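Long-range contact in glycine cleavage system H protein (Mycobacterium tuberculosis, PDB 3IFT), which probably shuttles the methylamine group of glycine from the P protein to the T protein of the glycine cleavage system on a lipoyl arm: residues Thr32-Ile37 with Ala107-Asp112. Sequence-based numbering, arbitrary orientation.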
loop_
_atom_site.group_PDB
_atom_site.type_symbol
_atom_site.label_atom_id
_atom_site.label_comp_id
_atom_site.label_asym_id
_atom_site.label_seq_id
_atom_site.Cartn_x
_atom_site.Cartn_y
_atom_site.Cartn_z
ATOM N N THR A 32 10.925 -8.558 1.164
ATOM C CA THR A 32 9.849 -8.049 0.360
ATOM C C THR A 32 8.646 -7.679 1.207
ATOM O O THR A 32 8.248 -8.404 2.135
ATOM C CB THR A 32 9.412 -9.095 -0.678
ATOM O OG1 THR A 32 10.536 -9.417 -1.498
ATOM C CG2 THR A 32 8.306 -8.558 -1.562
ATOM N N VAL A 33 8.074 -6.531 0.884
ATOM C CA VAL A 33 6.776 -6.200 1.406
ATOM C C VAL A 33 5.836 -6.049 0.233
ATOM O O VAL A 33 6.231 -5.654 -0.870
ATOM C CB VAL A 33 6.777 -4.937 2.254
ATOM C CG1 VAL A 33 7.583 -5.145 3.510
ATOM C CG2 VAL A 33 7.316 -3.752 1.454
ATOM N N ARG A 34 4.586 -6.391 0.486
ATOM C CA ARG A 34 3.537 -6.083 -0.426
ATOM C C ARG A 34 2.774 -4.895 0.140
ATOM O O ARG A 34 2.632 -4.756 1.347
ATOM C CB ARG A 34 2.637 -7.277 -0.600
ATOM C CG ARG A 34 1.512 -6.991 -1.558
ATOM C CD ARG A 34 1.071 -8.265 -2.221
ATOM N NE ARG A 34 2.062 -8.728 -3.177
ATOM C CZ ARG A 34 1.843 -9.707 -4.055
ATOM N NH1 ARG A 34 0.663 -10.296 -4.101
ATOM N NH2 ARG A 34 2.791 -10.060 -4.910
ATOM N N VAL A 35 2.281 -4.054 -0.750
ATOM C CA VAL A 35 1.649 -2.825 -0.404
ATOM C C VAL A 35 0.337 -2.631 -1.147
ATOM O O VAL A 35 0.219 -2.898 -2.349
ATOM C CB VAL A 35 2.614 -1.662 -0.734
ATOM C CG1 VAL A 35 2.051 -0.352 -0.344
ATOM C CG2 VAL A 35 3.985 -1.896 -0.034
ATOM N N GLY A 36 -0.655 -2.134 -0.416
ATOM C CA GLY A 36 -1.909 -1.718 -0.997
ATOM C C GLY A 36 -2.464 -0.590 -0.179
ATOM O O GLY A 36 -1.791 -0.007 0.697
ATOM N N ILE A 37 -3.702 -0.250 -0.486
ATOM C CA ILE A 37 -4.412 0.726 0.312
ATOM C C ILE A 37 -5.413 0.013 1.169
ATOM O O ILE A 37 -5.878 -1.087 0.857
ATOM C CB ILE A 37 -5.103 1.827 -0.520
ATOM C CG1 ILE A 37 -6.093 1.237 -1.542
ATOM C CG2 ILE A 37 -4.063 2.716 -1.192
ATOM C CD1 ILE A 37 -6.980 2.305 -2.125
ATOM N N ALA A 107 -6.478 -9.385 -3.617
ATOM C CA ALA A 107 -6.235 -9.252 -5.043
ATOM C C ALA A 107 -6.088 -7.799 -5.447
ATOM O O ALA A 107 -5.685 -7.516 -6.545
ATOM C CB ALA A 107 -7.429 -9.897 -5.833
ATOM N N GLY A 108 -6.465 -6.879 -4.564
ATOM C CA GLY A 108 -6.360 -5.480 -4.848
ATOM C C GLY A 108 -5.040 -4.886 -4.440
ATOM O O GLY A 108 -4.896 -3.684 -4.483
ATOM N N TRP A 109 -4.087 -5.707 -4.003
ATOM C CA TRP A 109 -2.723 -5.239 -3.706
ATOM C C TRP A 109 -2.149 -4.434 -4.877
ATOM O O TRP A 109 -2.528 -4.601 -6.037
ATOM C CB TRP A 109 -1.807 -6.425 -3.353
ATOM C CG TRP A 109 -1.523 -7.331 -4.546
ATOM C CD1 TRP A 109 -2.317 -8.317 -5.027
ATOM C CD2 TRP A 109 -0.375 -7.295 -5.387
ATOM N NE1 TRP A 109 -1.736 -8.899 -6.120
ATOM C CE2 TRP A 109 -0.540 -8.288 -6.360
ATOM C CE3 TRP A 109 0.793 -6.519 -5.409
ATOM C CZ2 TRP A 109 0.426 -8.539 -7.350
ATOM C CZ3 TRP A 109 1.733 -6.758 -6.404
ATOM C CH2 TRP A 109 1.555 -7.766 -7.333
ATOM N N LEU A 110 -1.266 -3.498 -4.578
ATOM C CA LEU A 110 -0.756 -2.614 -5.619
ATOM C C LEU A 110 0.605 -3.033 -6.126
ATOM O O LEU A 110 0.810 -3.120 -7.324
ATOM C CB LEU A 110 -0.671 -1.186 -5.095
ATOM C CG LEU A 110 -2.025 -0.735 -4.565
ATOM C CD1 LEU A 110 -1.845 0.602 -3.984
ATOM C CD2 LEU A 110 -3.126 -0.732 -5.658
ATOM N N LEU A 111 1.532 -3.240 -5.205
ATOM C CA LEU A 111 2.921 -3.464 -5.565
ATOM C C LEU A 111 3.692 -4.046 -4.415
ATOM O O LEU A 111 3.228 -4.063 -3.268
ATOM C CB LEU A 111 3.592 -2.163 -6.017
ATOM C CG LEU A 111 3.762 -0.976 -5.076
ATOM C CD1 LEU A 111 4.718 -1.271 -3.939
ATOM C CD2 LEU A 111 4.315 0.227 -5.884
ATOM N N ASP A 112 4.886 -4.518 -4.742
ATOM C CA ASP A 112 5.788 -5.050 -3.773
ATOM C C ASP A 112 7.000 -4.180 -3.782
ATOM O O ASP A 112 7.422 -3.690 -4.827
ATOM C CB ASP A 112 6.250 -6.451 -4.136
ATOM C CG ASP A 112 5.192 -7.461 -4.013
ATOM O OD1 ASP A 112 4.100 -7.178 -3.449
ATOM O OD2 ASP A 112 5.448 -8.564 -4.514
HETATM O O HOH W 1 -4.873 -2.183 -2.201
#
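Arg34 and Asp112 face each other as an antiparallel non-hydrogen-bonded pair where strand 32-37 runs antiparallel beside strand 111-114, two central strands of the larger antiparallel sheet of this lipoyl-domain (GcvH family) fold. A classic beta bulge interrupts the pairing: Leu110 and Leu111 both lie opposite Val35, whose O accepts from Leu110 N (2.7 Å) and from Leu111 N (3.2 Å). Val35 N returns a bond to Leu111 O, closing the hydrogen-bonded pair.

The Arg34 side chain runs out on the sheet face it shares with Asp112. Its CB and CG both pass close to Asp112 OD1; with CG anti to the backbone N (chi1 180°), the chain runs out beside the carboxylate. Arg34 CD then lies 3.6 Å from Trp109 CB, with Asp112 OD1 on another side, and a bend at chi3 (-72°) lays the guanidinium flat over the Trp109 ring while NE and NH2 stay directed at the carboxylate. NE bonds to the syn lone pair of Asp112 OD1 at 2.6 Å, while NH2 reaches Asp112 OD2 at 3.1 Å in a nearly straight bond, making a side-on, two-nitrogen salt bridge. CZ sits 3.4 Å above the centroid of the six-membered ring of Trp109, in a cation-pi stack with the two planes only 8° apart. Carboxylate and indole together thus fix the guanidinium's rotation, and Trp24 from strand 23-29 packs against both Arg34 and Trp109.

On the other face, Val35 and Leu111 lie side by side. Beyond the bulge, water 1 links Ile37 N to Gly108 O, and Leu110 CD1 touches Ile37 CG2 at 4.1 Å.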